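Local coordinates for protein acyl-coenzyme A oxidase 1 (PDB 5Y9D) that uses FAD to oxidise 2,3-saturated acyl-CoAs to (2E)-enoyl-CoAs, passing the electrons to molecular oxygen to give hydrogen peroxide in peroxisomal beta-oxidation, at residues Phe26-Arg37 / Ser660-Lys668. Sequence-based numbering, arbitrary orientation.
Sequences FTDPPVEMAKER and SYDGNVYEK
A type I beta turn, Ser660 to Gly663, and the start of helix 665-676 pack against helix 28-38, bringing together segments over 600 residues apart in sequence; the turn's second residue, Tyr661, carries the guanidinium of Arg37 on its ring. The two groups lie flat together, planes 2° apart, CZ of Arg37 3.8 Å from the ring centroid in a cation-pi stack. At its edge, close to the guanidinium plane, NH1 of Arg37 donates to Tyr661 O at 2.7 Å, and NH2 adds a weak second bond. Tyr661 thus receives the cation on its ring face and the N-H groups on its carbonyl oxygen. A leucine in place of Arg37 would probably leave that carbonyl without these donors and the ring without its cationic cover. One turn back along the helix, Met33, its CG anti to the backbone N (chi1 -177°), lays CG 3.6 Å from Tyr661 O, and bends at chi2 and chi3 bring CE within 3.9 Å of Gly663 CA. At the other end Pro29 CG packs against Tyr666 CD2 at 3.4 Å, while Phe26 CZ reaches Glu667 CA. Tyr666 OH hydrogen-bonds Arg337 NH1 of the FAD pocket. Helix 640-646 supplies Asp645, salt-bridged to Arg37 NE, and Ile641 against Met33; Arg332 of helix 306-334 touches Met33 and Tyr661.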
ATOM      1  N   PHE A  26      19.292  -3.322 -24.471  1.00 37.18           N
ATOM      2  CA  PHE A  26      19.937  -2.270 -23.708  1.00 38.19           C
ATOM      3  C   PHE A  26      19.845  -0.908 -24.392  1.00 38.00           C
ATOM      4  O   PHE A  26      19.589   0.083 -23.731  1.00 40.99           O
ATOM      5  CB  PHE A  26      21.398  -2.633 -23.467  1.00 40.48           C
ATOM      6  CG  PHE A  26      22.074  -1.771 -22.447  1.00 41.78           C
ATOM      7  CD1 PHE A  26      21.683  -1.827 -21.108  1.00 40.88           C
ATOM      8  CD2 PHE A  26      23.096  -0.897 -22.824  1.00 41.29           C
ATOM      9  CE1 PHE A  26      22.300  -1.030 -20.166  1.00 41.20           C
ATOM     10  CE2 PHE A  26      23.718  -0.100 -21.887  1.00 42.75           C
ATOM     11  CZ  PHE A  26      23.320  -0.169 -20.553  1.00 43.43           C
ATOM     12  N   THR A  27      19.999  -0.878 -25.714  1.00 35.68           N
ATOM     13  CA  THR A  27      20.100   0.368 -26.460  1.00 34.53           C
ATOM     14  C   THR A  27      18.786   0.808 -27.094  1.00 34.34           C
ATOM     15  O   THR A  27      18.676   1.897 -27.634  1.00 34.18           O
ATOM     16  CB  THR A  27      21.171   0.233 -27.581  1.00 38.36           C
ATOM     17  OG1 THR A  27      20.815  -0.842 -28.482  1.00 38.29           O
ATOM     18  CG2 THR A  27      22.579  -0.030 -26.952  1.00 37.54           C
ATOM     19  N   ASP A  28      17.779  -0.044 -27.042  1.00 35.77           N
ATOM     20  CA  ASP A  28      16.492   0.261 -27.642  1.00 33.95           C
ATOM     21  C   ASP A  28      15.685   1.366 -26.960  1.00 32.14           C
ATOM     22  O   ASP A  28      15.042   2.141 -27.642  1.00 32.58           O
ATOM     23  CB  ASP A  28      15.645  -1.010 -27.707  1.00 34.68           C
ATOM     24  CG  ASP A  28      14.576  -0.926 -28.760  1.00 37.17           C
ATOM     25  OD1 ASP A  28      14.909  -0.698 -29.947  1.00 37.13           O
ATOM     26  OD2 ASP A  28      13.400  -1.068 -28.389  1.00 41.38           O
ATOM     27  N   PRO A  29      15.699   1.436 -25.614  1.00 30.59           N
ATOM     28  CA  PRO A  29      14.750   2.353 -24.983  1.00 29.78           C
ATOM     29  C   PRO A  29      14.785   3.814 -25.419  1.00 29.19           C
ATOM     30  O   PRO A  29      13.728   4.428 -25.599  1.00 29.60           O
ATOM     31  CB  PRO A  29      15.083   2.218 -23.508  1.00 30.78           C
ATOM     32  CG  PRO A  29      15.545   0.802 -23.361  1.00 30.49           C
ATOM     33  CD  PRO A  29      16.325   0.533 -24.626  1.00 29.56           C
ATOM     34  N   PRO A  30      15.972   4.386 -25.607  1.00 29.21           N
ATOM     35  CA  PRO A  30      15.902   5.817 -25.929  1.00 28.94           C
ATOM     36  C   PRO A  30      15.441   6.048 -27.349  1.00 29.48           C
ATOM     37  O   PRO A  30      14.846   7.098 -27.671  1.00 26.60           O
ATOM     38  CB  PRO A  30      17.324   6.318 -25.713  1.00 27.29           C
ATOM     39  CG  PRO A  30      18.174   5.105 -25.790  1.00 28.98           C
ATOM     40  CD  PRO A  30      17.344   3.940 -25.332  1.00 29.06           C
ATOM     41  N   VAL A  31      15.688   5.058 -28.192  1.00 31.10           N
ATOM     42  CA  VAL A  31      15.225   5.139 -29.565  1.00 33.21           C
ATOM     43  C   VAL A  31      13.715   5.074 -29.547  1.00 31.28           C
ATOM     44  O   VAL A  31      13.060   5.882 -30.192  1.00 31.67           O
ATOM     45  CB  VAL A  31      15.873   4.045 -30.454  1.00 34.13           C
ATOM     46  CG1 VAL A  31      15.254   4.038 -31.838  1.00 32.31           C
ATOM     47  CG2 VAL A  31      17.389   4.267 -30.525  1.00 32.19           C
ATOM     48  N   GLU A  32      13.169   4.154 -28.760  1.00 31.77           N
ATOM     49  CA  GLU A  32      11.711   4.073 -28.588  1.00 34.48           C
ATOM     50  C   GLU A  32      11.086   5.295 -27.971  1.00 33.30           C
ATOM     51  O   GLU A  32      10.021   5.713 -28.399  1.00 33.42           O
ATOM     52  CB  GLU A  32      11.311   2.846 -27.778  1.00 36.60           C
ATOM     53  CG  GLU A  32      11.397   1.554 -28.590  1.00 40.46           C
ATOM     54  CD  GLU A  32      10.531   1.581 -29.842  1.00 44.89           C
ATOM     55  OE1 GLU A  32       9.385   2.116 -29.792  1.00 45.14           O
ATOM     56  OE2 GLU A  32      11.005   1.071 -30.886  1.00 49.04           O
ATOM     57  N   MET A  33      11.734   5.869 -26.965  1.00 32.82           N
ATOM     58  CA  MET A  33      11.200   7.062 -26.322  1.00 31.33           C
ATOM     59  C   MET A  33      11.165   8.260 -27.265  1.00 30.68           C
ATOM     60  O   MET A  33      10.244   9.054 -27.210  1.00 33.71           O
ATOM     61  CB  MET A  33      11.975   7.391 -25.046  1.00 31.86           C
ATOM     62  CG  MET A  33      11.437   8.604 -24.266  1.00 34.25           C
ATOM     63  SD  MET A  33       9.834   8.390 -23.435  1.00 35.25           S
ATOM     64  CE  MET A  33      10.279   7.161 -22.207  1.00 35.87           C
ATOM     65  N   ALA A  34      12.153   8.393 -28.134  1.00 30.77           N
ATOM     66  CA  ALA A  34      12.187   9.496 -29.101  1.00 30.87           C
ATOM     67  C   ALA A  34      11.036   9.350 -30.102  1.00 30.95           C
ATOM     68  O   ALA A  34      10.427  10.347 -30.503  1.00 33.43           O
ATOM     69  CB  ALA A  34      13.540   9.552 -29.820  1.00 29.08           C
ATOM     70  N   LYS A  35      10.719   8.114 -30.457  1.00 31.79           N
ATOM     71  CA  LYS A  35       9.604   7.801 -31.359  1.00 35.09           C
ATOM     72  C   LYS A  35       8.301   8.142 -30.684  1.00 35.38           C
ATOM     73  O   LYS A  35       7.444   8.824 -31.273  1.00 37.71           O
ATOM     74  CB  LYS A  35       9.611   6.309 -31.758  1.00 37.80           C
ATOM     75  CG  LYS A  35      10.877   5.904 -32.525  1.00 41.53           C
ATOM     76  CD  LYS A  35      11.150   4.399 -32.538  1.00 44.86           C
ATOM     77  CE  LYS A  35      10.364   3.671 -33.626  1.00 46.56           C
ATOM     78  NZ  LYS A  35      10.829   4.062 -34.989  1.00 50.29           N
ATOM     79  N   GLU A  36       8.157   7.696 -29.436  1.00 34.53           N
ATOM     80  CA  GLU A  36       6.922   7.946 -28.690  1.00 34.40           C
ATOM     81  C   GLU A  36       6.710   9.425 -28.580  1.00 33.15           C
ATOM     82  O   GLU A  36       5.592   9.894 -28.711  1.00 31.52           O
ATOM     83  CB  GLU A  36       6.955   7.384 -27.273  1.00 34.61           C
ATOM     84  CG  GLU A  36       6.822   5.897 -27.155  1.00 34.47           C
ATOM     85  CD  GLU A  36       5.449   5.345 -27.494  1.00 34.81           C
ATOM     86  OE1 GLU A  36       4.424   6.086 -27.541  1.00 33.94           O
ATOM     87  OE2 GLU A  36       5.416   4.105 -27.689  1.00 36.41           O
ATOM     88  N   ARG A  37       7.795  10.151 -28.350  1.00 34.85           N
ATOM     89  CA  ARG A  37       7.721  11.594 -28.132  1.00 36.90           C
ATOM     90  C   ARG A  37       7.495  12.382 -29.440  1.00 36.77           C
ATOM     91  O   ARG A  37       7.039  13.512 -29.420  1.00 37.50           O
ATOM     92  CB  ARG A  37       8.958  12.093 -27.361  1.00 34.39           C
ATOM     93  CG  ARG A  37       8.877  13.580 -27.032  1.00 35.03           C
ATOM     94  CD  ARG A  37       9.882  14.013 -25.992  1.00 34.41           C
ATOM     95  NE  ARG A  37       9.661  13.428 -24.674  1.00 32.20           N
ATOM     96  CZ  ARG A  37      10.495  12.604 -24.058  1.00 33.91           C
ATOM     97  NH1 ARG A  37      10.215  12.148 -22.839  1.00 36.65           N
ATOM     98  NH2 ARG A  37      11.610  12.222 -24.641  1.00 34.00           N
ATOM     99  N   SER A 660      13.491   8.361 -16.451  1.00 25.52           N
ATOM    100  CA  SER A 660      14.229   9.376 -17.203  1.00 30.17           C
ATOM    101  C   SER A 660      13.523   9.897 -18.452  1.00 30.04           C
ATOM    102  O   SER A 660      12.942   9.124 -19.216  1.00 30.33           O
ATOM    103  CB  SER A 660      15.616   8.872 -17.571  1.00 33.60           C
ATOM    104  OG  SER A 660      16.407   8.821 -16.381  1.00 41.00           O
ATOM    105  N   TYR A 661      13.569  11.227 -18.613  1.00 28.83           N
ATOM    106  CA  TYR A 661      13.016  11.916 -19.750  1.00 28.19           C
ATOM    107  C   TYR A 661      13.398  11.295 -21.088  1.00 28.57           C
ATOM    108  O   TYR A 661      12.539  11.087 -21.940  1.00 29.02           O
ATOM    109  CB  TYR A 661      13.461  13.383 -19.729  1.00 29.38           C
ATOM    110  CG  TYR A 661      12.857  14.268 -20.832  1.00 29.85           C
ATOM    111  CD1 TYR A 661      11.659  14.931 -20.634  1.00 28.38           C
ATOM    112  CD2 TYR A 661      13.510  14.444 -22.065  1.00 30.35           C
ATOM    113  CE1 TYR A 661      11.110  15.740 -21.624  1.00 29.88           C
ATOM    114  CE2 TYR A 661      12.973  15.251 -23.063  1.00 30.36           C
ATOM    115  CZ  TYR A 661      11.763  15.896 -22.838  1.00 31.33           C
ATOM    116  OH  TYR A 661      11.203  16.693 -23.814  1.00 29.56           O
ATOM    117  N   ASP A 662      14.685  11.023 -21.271  1.00 30.23           N
ATOM    118  CA  ASP A 662      15.216  10.546 -22.546  1.00 30.32           C
ATOM    119  C   ASP A 662      15.064   9.037 -22.703  1.00 31.86           C
ATOM    120  O   ASP A 662      15.345   8.495 -23.779  1.00 31.26           O
ATOM    121  CB  ASP A 662      16.678  10.981 -22.732  1.00 32.33           C
ATOM    122  CG  ASP A 662      17.675  10.226 -21.807  1.00 35.77           C
ATOM    123  OD1 ASP A 662      17.240   9.413 -20.950  1.00 34.09           O
ATOM    124  OD2 ASP A 662      18.923  10.457 -21.955  1.00 39.51           O
ATOM    125  N   GLY A 663      14.632   8.353 -21.638  1.00 30.16           N
ATOM    126  CA  GLY A 663      14.199   6.966 -21.772  1.00 30.20           C
ATOM    127  C   GLY A 663      15.322   5.955 -21.760  1.00 31.75           C
ATOM    128  O   GLY A 663      15.092   4.755 -22.015  1.00 31.58           O
ATOM    129  N   ASN A 664      16.533   6.395 -21.429  1.00 31.28           N
ATOM    130  CA  ASN A 664      17.679   5.479 -21.428  1.00 30.83           C
ATOM    131  C   ASN A 664      17.673   4.739 -20.111  1.00 29.90           C
ATOM    132  O   ASN A 664      18.567   4.850 -19.280  1.00 30.08           O
ATOM    133  CB  ASN A 664      18.987   6.226 -21.668  1.00 30.56           C
ATOM    134  CG  ASN A 664      20.093   5.324 -22.200  1.00 31.56           C
ATOM    135  OD1 ASN A 664      19.985   4.091 -22.216  1.00 31.76           O
ATOM    136  ND2 ASN A 664      21.174   5.943 -22.633  1.00 33.09           N
ATOM    137  N   VAL A 665      16.615   3.971 -19.949  1.00 31.46           N
ATOM    138  CA  VAL A 665      16.207   3.432 -18.657  1.00 31.66           C
ATOM    139  C   VAL A 665      17.266   2.515 -18.069  1.00 31.31           C
ATOM    140  O   VAL A 665      17.591   2.593 -16.897  1.00 37.38           O
ATOM    141  CB  VAL A 665      14.899   2.648 -18.832  1.00 31.47           C
ATOM    142  CG1 VAL A 665      14.570   1.880 -17.569  1.00 35.95           C
ATOM    143  CG2 VAL A 665      13.789   3.595 -19.188  1.00 32.01           C
ATOM    144  N   TYR A 666      17.807   1.652 -18.906  1.00 30.16           N
ATOM    145  CA  TYR A 666      18.651   0.556 -18.465  1.00 28.69           C
ATOM    146  C   TYR A 666      20.059   1.027 -18.177  1.00 27.39           C
ATOM    147  O   TYR A 666      20.655   0.629 -17.200  1.00 25.45           O
ATOM    148  CB  TYR A 666      18.643  -0.536 -19.539  1.00 26.92           C
ATOM    149  CG  TYR A 666      17.304  -1.219 -19.737  1.00 26.10           C
ATOM    150  CD1 TYR A 666      16.628  -1.768 -18.664  1.00 26.73           C
ATOM    151  CD2 TYR A 666      16.730  -1.361 -21.007  1.00 25.59           C
ATOM    152  CE1 TYR A 666      15.419  -2.429 -18.831  1.00 26.28           C
ATOM    153  CE2 TYR A 666      15.523  -2.015 -21.190  1.00 24.27           C
ATOM    154  CZ  TYR A 666      14.861  -2.561 -20.097  1.00 26.82           C
ATOM    155  OH  TYR A 666      13.632  -3.251 -20.212  1.00 26.80           O
ATOM    156  N   GLU A 667      20.570   1.916 -19.012  1.00 31.36           N
ATOM    157  CA  GLU A 667      21.864   2.498 -18.764  1.00 34.49           C
ATOM    158  C   GLU A 667      21.843   3.248 -17.438  1.00 34.22           C
ATOM    159  O   GLU A 667      22.693   3.000 -16.561  1.00 33.13           O
ATOM    160  CB  GLU A 667      22.313   3.410 -19.919  1.00 37.84           C
ATOM    161  CG  GLU A 667      23.744   3.921 -19.735  1.00 42.44           C
ATOM    162  CD  GLU A 667      24.520   3.982 -21.036  1.00 53.38           C
ATOM    163  OE1 GLU A 667      23.936   4.471 -22.050  1.00 56.99           O
ATOM    164  OE2 GLU A 667      25.704   3.513 -21.048  1.00 56.11           O
ATOM    165  N   LYS A 668      20.852   4.132 -17.273  1.00 33.83           N
ATOM    166  CA  LYS A 668      20.775   4.963 -16.066  1.00 32.93           C
ATOM    167  C   LYS A 668      20.511   4.163 -14.821  1.00 30.40           C
ATOM    168  O   LYS A 668      21.096   4.452 -13.787  1.00 30.87           O
ATOM    169  CB  LYS A 668      19.747   6.078 -16.225  1.00 37.60           C
ATOM    170  CG  LYS A 668      20.220   7.116 -17.230  1.00 40.58           C
ATOM    171  CD  LYS A 668      19.237   8.241 -17.387  1.00 45.67           C
ATOM    172  CE  LYS A 668      19.734   9.236 -18.420  1.00 48.99           C
ATOM    173  NZ  LYS A 668      19.063  10.548 -18.203  1.00 54.79           N
TER